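Local atomic coordinates of malonyl coenzyme A-acyl carrier protein transacylase (Helicobacter pylori, PDB entry 2H1Y), a protein that probably catalyses transfer of the malonyl group from malonyl-CoA to holo acyl carrier protein, giving malonyl-ACP and CoA. Residues A[17-22]-A[78-83]; A[85-90]-A[281-286]; A[156-161]-A[186-191]; A[215-220]-A[258-263]. One frame throughout, in Å; residues are numbered along the deposited sequence.

Contact 1. Residues A[17-22]-A[78-83]; sequences LLFPGQ and LVSYIA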
# COMPACT_ATOMS: atom_id res chain seq x y z
N LEU A 17 -5.67 -4.56 10.60
CA LEU A 17 -5.90 -3.45 9.67
C LEU A 17 -5.11 -3.70 8.40
O LEU A 17 -3.97 -4.17 8.46
CB LEU A 17 -5.48 -2.12 10.31
CG LEU A 17 -6.40 -1.32 11.23
CD1 LEU A 17 -7.33 -2.15 12.07
CD2 LEU A 17 -5.58 -0.42 12.13
N LEU A 18 -5.71 -3.39 7.25
CA LEU A 18 -5.02 -3.53 5.99
C LEU A 18 -4.98 -2.19 5.27
O LEU A 18 -6.02 -1.52 5.14
CB LEU A 18 -5.70 -4.59 5.12
CG LEU A 18 -5.85 -6.01 5.64
CD1 LEU A 18 -6.76 -6.80 4.72
CD2 LEU A 18 -4.51 -6.68 5.72
N PHE A 19 -3.80 -1.82 4.80
CA PHE A 19 -3.56 -0.56 4.12
C PHE A 19 -3.12 -0.77 2.65
O PHE A 19 -2.01 -1.30 2.38
CB PHE A 19 -2.55 0.29 4.91
CG PHE A 19 -3.07 0.81 6.21
CD1 PHE A 19 -2.94 0.07 7.37
CD2 PHE A 19 -3.76 2.03 6.26
CE1 PHE A 19 -3.46 0.54 8.58
CE2 PHE A 19 -4.27 2.52 7.46
CZ PHE A 19 -4.12 1.76 8.63
N PRO A 20 -3.97 -0.33 1.70
CA PRO A 20 -3.69 -0.61 0.30
C PRO A 20 -2.65 0.35 -0.24
O PRO A 20 -2.40 1.39 0.36
CB PRO A 20 -5.05 -0.37 -0.37
CG PRO A 20 -5.81 0.53 0.50
CD PRO A 20 -5.20 0.46 1.87
N GLY A 21 -2.05 -0.05 -1.36
CA GLY A 21 -1.04 0.72 -2.07
C GLY A 21 -1.48 0.99 -3.49
O GLY A 21 -2.67 1.08 -3.80
N GLN A 22 -0.51 1.13 -4.38
CA GLN A 22 -0.76 1.62 -5.72
C GLN A 22 -1.62 0.66 -6.55
O GLN A 22 -1.46 -0.56 -6.45
CB GLN A 22 0.57 1.94 -6.41
CG GLN A 22 0.51 3.15 -7.33
CD GLN A 22 1.83 3.91 -7.38
OE1 GLN A 22 2.50 4.13 -6.35
NE2 GLN A 22 2.23 4.30 -8.59
N LEU A 78 -4.17 9.54 2.17
CA LEU A 78 -5.20 10.46 2.65
C LEU A 78 -6.49 9.75 3.01
O LEU A 78 -7.00 9.89 4.12
CB LEU A 78 -5.47 11.49 1.58
CG LEU A 78 -5.77 12.93 1.97
CD1 LEU A 78 -6.39 13.57 0.74
CD2 LEU A 78 -6.68 13.05 3.23
N VAL A 79 -7.02 8.98 2.08
CA VAL A 79 -8.26 8.25 2.34
C VAL A 79 -8.06 7.20 3.46
O VAL A 79 -8.90 7.09 4.38
CB VAL A 79 -8.84 7.69 1.03
CG1 VAL A 79 -10.13 6.90 1.29
CG2 VAL A 79 -9.05 8.84 0.00
N SER A 80 -6.96 6.45 3.43
CA SER A 80 -6.65 5.53 4.54
C SER A 80 -6.70 6.25 5.90
O SER A 80 -7.33 5.75 6.84
CB SER A 80 -5.30 4.87 4.36
OG SER A 80 -5.35 3.94 3.30
N TYR A 81 -6.06 7.42 5.98
CA TYR A 81 -6.00 8.22 7.21
C TYR A 81 -7.40 8.56 7.67
O TYR A 81 -7.73 8.36 8.83
CB TYR A 81 -5.18 9.51 7.02
CG TYR A 81 -4.92 10.25 8.31
CD1 TYR A 81 -5.80 11.24 8.75
CD2 TYR A 81 -3.79 9.95 9.10
CE1 TYR A 81 -5.58 11.91 9.93
CE2 TYR A 81 -3.55 10.62 10.30
CZ TYR A 81 -4.46 11.61 10.70
OH TYR A 81 -4.27 12.31 11.88
N ILE A 82 -8.21 9.08 6.75
CA ILE A 82 -9.58 9.50 7.05
C ILE A 82 -10.45 8.32 7.49
O ILE A 82 -11.11 8.38 8.54
CB ILE A 82 -10.25 10.28 5.88
CG1 ILE A 82 -9.54 11.61 5.67
CG2 ILE A 82 -11.72 10.50 6.16
CD1 ILE A 82 -9.91 12.34 4.42
N ALA A 83 -10.42 7.24 6.71
CA ALA A 83 -11.05 5.98 7.09
C ALA A 83 -10.70 5.61 8.53
O ALA A 83 -11.60 5.24 9.31
CB ALA A 83 -10.62 4.87 6.16
O HOH W 1 -2.62 3.13 2.57
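F19 and P20, at the C-terminal end of strand 15-19, meet helix 69-90 across a small, fully buried contact that, within 78-83, falls on S80. Its apolar part is the ring of F19 set against the serine methylene: CB of S80 lies in the plane of the ring at its edge, 3.7 Å from CD2 of F19 and 4.0 Å from CE2 of F19. P20 adds a lighter touch, its CD standing 3.8 Å from OG of S80.

The polar part is indirect. One water bridges the segments, donating to the carbonyl O of P20 at 2.8 Å and to OG of S80 at 2.9 Å. The torsion of S80 (chi1 -70°) sets OG beside its own backbone N and anti to the carbonyl carbon. There the hydroxyl accepts from the water and gives its proton to O of L283 in the adjoining strand; a bond to O of I76, one turn back in the helix, is weak and secondary. A buried hydroxyl is thereby satisfied, and the polar link from P20 O to the helix runs through water.

Strand 15-19 runs into the GQGSQ loop of this family, whose first glutamine, here Q22, probably helps form the oxyanion hole, as in relatives. The strand is an inner one of the mixed sheet of the alpha/beta acyltransferase core, flanked by parallel strands 99-102 and 279-283. The F19 side chain also touches S109, A110 and L113, so that its ring lies between helices 69-90 and 105-116, while helix 69-90 packs against helix 38-51 through L78, Y81 and I82.

Contact 2. Residues A[85-90]-A[281-286]; sequences QLLNKQ and FELGCG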
# COMPACT_ATOMS: atom_id res chain seq x y z
N GLN A 85 -9.44 7.58 11.17
CA GLN A 85 -10.01 8.57 12.11
C GLN A 85 -11.52 8.41 12.34
O GLN A 85 -11.98 8.32 13.48
CB GLN A 85 -9.74 9.99 11.60
CG GLN A 85 -8.26 10.37 11.53
CD GLN A 85 -7.47 9.95 12.76
OE1 GLN A 85 -6.36 9.43 12.63
NE2 GLN A 85 -8.03 10.15 13.95
N LEU A 86 -12.28 8.41 11.25
CA LEU A 86 -13.72 8.21 11.30
C LEU A 86 -14.06 6.93 12.06
O LEU A 86 -14.82 6.97 13.03
CB LEU A 86 -14.30 8.20 9.89
CG LEU A 86 -14.87 9.50 9.28
CD1 LEU A 86 -14.47 10.79 10.01
CD2 LEU A 86 -14.59 9.60 7.79
N LEU A 87 -13.45 5.82 11.67
CA LEU A 87 -13.72 4.55 12.35
C LEU A 87 -13.29 4.59 13.81
O LEU A 87 -14.11 4.31 14.68
CB LEU A 87 -13.13 3.35 11.59
CG LEU A 87 -13.34 1.93 12.17
CD1 LEU A 87 -14.77 1.70 12.63
CD2 LEU A 87 -12.94 0.88 11.17
N ASN A 88 -12.03 4.95 14.07
CA ASN A 88 -11.49 5.12 15.43
C ASN A 88 -12.33 5.97 16.39
O ASN A 88 -12.43 5.68 17.57
CB ASN A 88 -10.09 5.72 15.35
CG ASN A 88 -9.40 5.81 16.72
OD1 ASN A 88 -9.10 4.79 17.35
ND2 ASN A 88 -9.15 7.03 17.16
N LYS A 89 -12.94 7.03 15.87
CA LYS A 89 -13.72 7.96 16.70
C LYS A 89 -15.06 7.35 17.16
O LYS A 89 -15.71 7.84 18.10
CB LYS A 89 -13.90 9.28 15.93
CG LYS A 89 -14.90 10.26 16.49
CD LYS A 89 -15.29 11.29 15.43
CE LYS A 89 -16.60 11.99 15.83
NZ LYS A 89 -17.21 12.73 14.69
N GLN A 90 -15.46 6.26 16.50
CA GLN A 90 -16.68 5.52 16.81
C GLN A 90 -16.41 4.21 17.52
O GLN A 90 -17.31 3.64 18.14
CB GLN A 90 -17.47 5.24 15.53
CG GLN A 90 -18.73 6.04 15.36
CD GLN A 90 -18.50 7.54 15.31
OE1 GLN A 90 -18.05 8.14 16.28
NE2 GLN A 90 -18.82 8.15 14.18
N PHE A 281 -9.85 -5.28 8.49
CA PHE A 281 -10.44 -4.03 7.97
C PHE A 281 -9.53 -3.41 6.91
O PHE A 281 -8.41 -3.01 7.21
CB PHE A 281 -10.74 -3.00 9.08
CG PHE A 281 -11.65 -3.49 10.16
CD1 PHE A 281 -11.38 -3.18 11.48
CD2 PHE A 281 -12.77 -4.26 9.88
CE1 PHE A 281 -12.21 -3.62 12.51
CE2 PHE A 281 -13.62 -4.70 10.90
CZ PHE A 281 -13.34 -4.37 12.22
N GLU A 282 -9.99 -3.33 5.67
CA GLU A 282 -9.22 -2.61 4.67
C GLU A 282 -9.54 -1.13 4.83
O GLU A 282 -10.65 -0.71 4.48
CB GLU A 282 -9.52 -3.09 3.24
CG GLU A 282 -8.51 -2.56 2.22
CD GLU A 282 -8.57 -3.25 0.87
OE1 GLU A 282 -7.71 -2.93 0.02
OE2 GLU A 282 -9.44 -4.11 0.63
N LEU A 283 -8.59 -0.34 5.35
CA LEU A 283 -8.79 1.10 5.55
C LEU A 283 -8.34 1.92 4.37
O LEU A 283 -7.15 1.92 4.03
CB LEU A 283 -8.10 1.61 6.81
CG LEU A 283 -8.48 0.89 8.09
CD1 LEU A 283 -7.71 1.51 9.22
CD2 LEU A 283 -9.97 0.97 8.32
N GLY A 284 -9.28 2.62 3.75
CA GLY A 284 -8.96 3.43 2.59
C GLY A 284 -9.79 3.04 1.40
O GLY A 284 -10.76 2.28 1.52
N CYS A 285 -9.42 3.55 0.23
CA CYS A 285 -10.20 3.30 -0.96
C CYS A 285 -9.97 1.92 -1.60
O CYS A 285 -8.89 1.36 -1.50
CB CYS A 285 -9.94 4.39 -1.98
SG CYS A 285 -10.60 3.99 -3.60
N GLY A 286 -11.01 1.43 -2.28
CA GLY A 286 -10.96 0.24 -3.12
C GLY A 286 -11.22 -1.03 -2.33
O GLY A 286 -11.56 -0.98 -1.15
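L87 packs its CD2 methyl against F281 and L283 in a helix-on-sheet contact of the alpha/beta core: the C-terminal part of helix 69-90 lies over parallel strand 279-283. Along the helix, L86 is placed against a different element, touching L310 of helix 307-320. Within 85-90, L87 makes the contact with the strand. Its CG is anti to the backbone N (chi1 180°), which extends the isobutyl group from the helix toward the sheet. F281 and L283, two apart on the strand, present their side chains on the same side of it and receive the leucine together; the carboxylate of E282 between them is bonded instead to the backbone N atoms of L289 and K290.

L87 also touches helix 307-320 and a loop, so A313 and L95 add apolar neighbours to L87. N88 follows, and its OD1 accepts N of L95. Further on, N of Q90 is hydrogen-bonded to O of L87 at 3.0 Å.

Purely apolar contacts join the two segments. The side chains of L87 and L283 cross at about a right angle with their CD2 methyls 4.1 Å apart, and CD2 of L87 approaches the F281 ring obliquely, 4.4 Å from CD1 of F281.

Contact 3. Residues A[156-161]-A[186-191]; sequences LSLCQR and KALEPT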
# COMPACT_ATOMS: atom_id res chain seq x y z
N LEU A 156 10.64 -16.63 -9.90
CA LEU A 156 11.85 -16.30 -9.18
C LEU A 156 13.05 -16.75 -9.99
O LEU A 156 13.92 -15.94 -10.34
CB LEU A 156 11.84 -16.93 -7.79
CG LEU A 156 12.69 -16.16 -6.77
CD1 LEU A 156 11.97 -14.93 -6.20
CD2 LEU A 156 13.15 -17.08 -5.64
N SER A 157 13.09 -18.03 -10.36
CA SER A 157 14.24 -18.51 -11.12
C SER A 157 14.29 -18.00 -12.55
O SER A 157 15.37 -17.87 -13.12
CB SER A 157 14.38 -20.03 -11.07
OG SER A 157 13.13 -20.65 -11.19
N LEU A 158 13.14 -17.68 -13.13
CA LEU A 158 13.15 -17.04 -14.45
C LEU A 158 13.77 -15.65 -14.38
O LEU A 158 14.58 -15.29 -15.23
CB LEU A 158 11.76 -16.98 -15.06
CG LEU A 158 11.58 -16.08 -16.29
CD1 LEU A 158 12.37 -16.57 -17.47
CD2 LEU A 158 10.13 -16.01 -16.67
N CYS A 159 13.42 -14.88 -13.36
CA CYS A 159 13.96 -13.51 -13.25
C CYS A 159 15.45 -13.53 -13.00
O CYS A 159 16.18 -12.73 -13.56
CB CYS A 159 13.23 -12.71 -12.18
SG CYS A 159 11.61 -12.12 -12.72
N GLN A 160 15.88 -14.48 -12.16
CA GLN A 160 17.28 -14.62 -11.76
C GLN A 160 18.19 -15.06 -12.89
O GLN A 160 19.38 -14.76 -12.88
CB GLN A 160 17.42 -15.58 -10.58
CG GLN A 160 16.90 -14.96 -9.26
CD GLN A 160 17.07 -15.90 -8.09
OE1 GLN A 160 17.62 -17.00 -8.23
NE2 GLN A 160 16.60 -15.47 -6.91
N ARG A 161 17.63 -15.75 -13.87
CA ARG A 161 18.39 -16.06 -15.07
C ARG A 161 18.14 -15.05 -16.22
O ARG A 161 18.55 -15.28 -17.35
CB ARG A 161 18.12 -17.52 -15.49
CG ARG A 161 16.82 -17.77 -16.21
CD ARG A 161 17.07 -18.02 -17.71
NE ARG A 161 15.82 -18.24 -18.45
CZ ARG A 161 14.90 -19.13 -18.10
NH1 ARG A 161 15.07 -19.88 -17.02
NH2 ARG A 161 13.79 -19.25 -18.82
N LYS A 186 8.33 -7.01 -21.65
CA LYS A 186 7.51 -7.08 -22.84
C LYS A 186 8.12 -8.03 -23.86
O LYS A 186 7.86 -7.90 -25.06
CB LYS A 186 7.45 -5.65 -23.42
CG LYS A 186 6.26 -5.24 -24.27
CD LYS A 186 6.44 -3.77 -24.74
CE LYS A 186 5.48 -3.39 -25.88
NZ LYS A 186 5.81 -4.06 -27.18
N ALA A 187 8.95 -8.98 -23.40
CA ALA A 187 9.71 -9.87 -24.28
C ALA A 187 9.81 -11.26 -23.69
O ALA A 187 10.28 -12.19 -24.35
CB ALA A 187 11.11 -9.31 -24.54
N LEU A 188 9.40 -11.38 -22.44
CA LEU A 188 9.27 -12.64 -21.74
C LEU A 188 7.93 -13.32 -22.06
O LEU A 188 7.72 -14.47 -21.66
CB LEU A 188 9.33 -12.38 -20.23
CG LEU A 188 10.52 -12.58 -19.30
CD1 LEU A 188 11.87 -12.34 -19.95
CD2 LEU A 188 10.31 -11.64 -18.11
N GLU A 189 7.05 -12.60 -22.76
CA GLU A 189 5.70 -13.07 -23.13
C GLU A 189 5.63 -14.54 -23.57
O GLU A 189 4.91 -15.33 -22.96
CB GLU A 189 5.06 -12.16 -24.21
CG GLU A 189 3.73 -11.43 -23.80
CD GLU A 189 3.95 -10.09 -23.04
OE1 GLU A 189 3.59 -9.00 -23.56
OE2 GLU A 189 4.48 -10.14 -21.90
N PRO A 190 6.43 -14.93 -24.59
CA PRO A 190 6.23 -16.27 -25.16
C PRO A 190 6.69 -17.38 -24.23
O PRO A 190 6.21 -18.51 -24.32
CB PRO A 190 7.11 -16.27 -26.43
CG PRO A 190 7.65 -14.86 -26.57
CD PRO A 190 7.56 -14.22 -25.22
N THR A 191 7.64 -17.05 -23.35
CA THR A 191 8.15 -17.96 -22.34
C THR A 191 7.16 -18.05 -21.17
O THR A 191 6.91 -19.14 -20.65
CB THR A 191 9.53 -17.48 -21.85
OG1 THR A 191 10.26 -16.90 -22.94
CG2 THR A 191 10.33 -18.62 -21.23
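L158 and L188 form the buried half of this contact, R161 and T191 its outer half. Inside, CD2 of L158 rests 4.3 Å from CG of L188, the branch point of the partner. L158 is directed there from the last turn of helix 152-160 with CG anti to the backbone N (chi1 167°), and L188 leans in from the chain leading into helix 189-195. Even here the packing between the two segments is moderate, one apolar van der Waals contact without a hydrogen bond.

Toward solvent the contact is looser. R161, the first residue to leave the helix, folds its side chain back so that its guanidinium lies over CD1 of L158, which sits 3.3 Å above one face, displaced toward the rim. The methyl CG2 of T191 meets the same group at its edge, near the plane, 4.3 Å from NH2 of R161. R161 and T191 both touch a crystal neighbour, so this placement should be read with caution.

Both helices belong to the small subdomain, whose four-stranded antiparallel sheet, with strand order 2-3-1-4 and two helices, is ferredoxin-like. C159 and L188 both touch V165 of strand 165-172, while L158 also reaches L192 and M195 of helix 189-195, so the two helices pack together beside that strand.

Contact 4. Residues A[215-220]-A[258-263]; sequences EPMIFK and LQLTQP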
# COMPACT_ATOMS: atom_id res chain seq x y z
N GLU A 215 17.52 1.42 -5.75
CA GLU A 215 18.79 1.57 -5.02
C GLU A 215 19.20 3.03 -4.85
O GLU A 215 19.45 3.47 -3.72
CB GLU A 215 19.93 0.79 -5.69
CG GLU A 215 20.70 -0.17 -4.77
CD GLU A 215 21.44 0.52 -3.62
OE1 GLU A 215 22.42 1.26 -3.87
OE2 GLU A 215 21.05 0.29 -2.45
N PRO A 216 19.26 3.81 -5.96
CA PRO A 216 19.69 5.20 -5.80
C PRO A 216 19.04 5.91 -4.63
O PRO A 216 19.73 6.59 -3.89
CB PRO A 216 19.27 5.85 -7.12
CG PRO A 216 19.38 4.75 -8.12
CD PRO A 216 18.97 3.49 -7.38
N MET A 217 17.73 5.74 -4.44
CA MET A 217 16.94 6.55 -3.50
C MET A 217 17.00 6.10 -2.04
O MET A 217 16.50 6.84 -1.17
CB MET A 217 15.46 6.66 -3.96
CG MET A 217 14.55 5.45 -3.58
SD MET A 217 12.79 5.60 -4.04
CE MET A 217 12.12 6.51 -2.65
N ILE A 218 17.58 4.92 -1.77
CA ILE A 218 17.54 4.35 -0.40
C ILE A 218 18.09 5.31 0.65
O ILE A 218 17.46 5.54 1.68
CB ILE A 218 18.14 2.90 -0.23
CG1 ILE A 218 19.65 2.84 -0.53
CG2 ILE A 218 17.37 1.89 -1.06
CD1 ILE A 218 20.45 1.82 0.34
N PHE A 219 19.25 5.91 0.38
CA PHE A 219 19.78 6.84 1.36
C PHE A 219 18.93 8.11 1.60
O PHE A 219 18.65 8.43 2.76
CB PHE A 219 21.26 7.19 1.19
CG PHE A 219 21.83 7.74 2.44
CD1 PHE A 219 22.32 6.87 3.42
CD2 PHE A 219 21.72 9.11 2.73
CE1 PHE A 219 22.77 7.36 4.64
CE2 PHE A 219 22.16 9.61 3.94
CZ PHE A 219 22.68 8.74 4.91
N LYS A 220 18.55 8.82 0.54
CA LYS A 220 17.68 10.01 0.66
C LYS A 220 16.39 9.72 1.43
O LYS A 220 15.91 10.54 2.21
CB LYS A 220 17.34 10.60 -0.71
CG LYS A 220 18.48 11.36 -1.38
CD LYS A 220 17.99 12.50 -2.30
CE LYS A 220 17.49 13.75 -1.52
NZ LYS A 220 17.56 15.02 -2.32
N LEU A 258 14.32 -0.70 3.25
CA LEU A 258 14.62 -1.94 2.60
C LEU A 258 13.47 -2.43 1.70
O LEU A 258 13.70 -3.04 0.64
CB LEU A 258 14.95 -2.97 3.70
CG LEU A 258 15.86 -4.15 3.41
CD1 LEU A 258 15.08 -5.48 3.47
CD2 LEU A 258 16.67 -3.98 2.10
N GLN A 259 12.25 -2.14 2.14
CA GLN A 259 11.04 -2.44 1.39
C GLN A 259 11.21 -2.11 -0.10
O GLN A 259 10.97 -2.96 -0.96
CB GLN A 259 9.87 -1.67 1.98
CG GLN A 259 8.51 -2.17 1.54
CD GLN A 259 7.55 -1.05 1.30
OE1 GLN A 259 7.85 -0.10 0.55
NE2 GLN A 259 6.40 -1.12 1.95
N LEU A 260 11.66 -0.87 -0.36
CA LEU A 260 11.79 -0.28 -1.71
C LEU A 260 12.55 -1.11 -2.73
O LEU A 260 12.29 -1.01 -3.91
CB LEU A 260 12.44 1.10 -1.63
CG LEU A 260 11.75 2.11 -0.71
CD1 LEU A 260 12.68 3.26 -0.40
CD2 LEU A 260 10.44 2.61 -1.31
N THR A 261 13.51 -1.90 -2.27
CA THR A 261 14.32 -2.72 -3.18
C THR A 261 14.04 -4.21 -3.05
O THR A 261 14.61 -5.01 -3.77
CB THR A 261 15.86 -2.39 -3.10
OG1 THR A 261 16.38 -2.75 -1.81
CG2 THR A 261 16.08 -0.91 -3.29
N GLN A 262 13.13 -4.57 -2.15
CA GLN A 262 12.76 -5.97 -1.93
C GLN A 262 11.32 -6.28 -2.33
O GLN A 262 10.42 -5.47 -2.10
CB GLN A 262 12.93 -6.38 -0.45
CG GLN A 262 14.36 -6.35 0.08
CD GLN A 262 15.37 -6.88 -0.91
OE1 GLN A 262 16.17 -6.11 -1.45
NE2 GLN A 262 15.31 -8.18 -1.17
N PRO A 263 11.08 -7.49 -2.86
CA PRO A 263 9.73 -7.92 -3.19
C PRO A 263 8.76 -7.68 -2.04
O PRO A 263 9.08 -7.95 -0.87
CB PRO A 263 9.89 -9.43 -3.40
CG PRO A 263 11.27 -9.58 -3.88
CD PRO A 263 12.07 -8.55 -3.14
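L260 and T261, in the type I turn Q259-Q262 near helix 249-259, pack against M217, I218 and the backbone of E215. Within this segment L258 comes first: its carbonyl O accepts N of T261 at 3.1 Å. Q259 opens the beta turn, closed when N of Q262 reaches O of Q259 at 2.9 Å, and the turn delivers the next two side chains to the other segment.

L260 takes the buried side. Its CD1 lies 4.0 Å from CE of M217, the two side chains crossing at about a right angle; a bend at the thioether (chi3 -85°) brings that methyl to the leucine. T261 takes the more open side. Its CG2 methyl touches N of E215 at 3.7 Å and CG2 of I218 at 3.8 Å, so a single methyl meets both main chain and side chain.

The contact joins the region of helix 218-228 to that of helix 249-259. M217 also touches M132 and M133 of helix 119-137 and L260 touches R129 there, so this third helix covers the buried side. L214 packs on both L260 and T261, while the side chain of Q259 turns to R129, E107 of helix 105-116 and the carbonyl O of S104.

Contacts 1 and 2 form one continuous region, their centres 8 Å apart, both using helix 69-90 and neighbouring strands of the mixed sheet. They join directly through a probable hydrogen bond from L18 N to F281 O at 2.7 Å and by packing of A83 CB on G284 N at 3.6 Å. Contact 4 lies about 22 Å from contact 1 between centres. Through Q259 it adjoins S104, placed between strand 99-102 and helix 105-116 where this family has its nucleophile elbow, and H210; it therefore probably borders the active site. Contact 3 is in the small subdomain, centred about 39 Å from contact 2; its nearest atoms come within about 6 Å of contact 4 without touching.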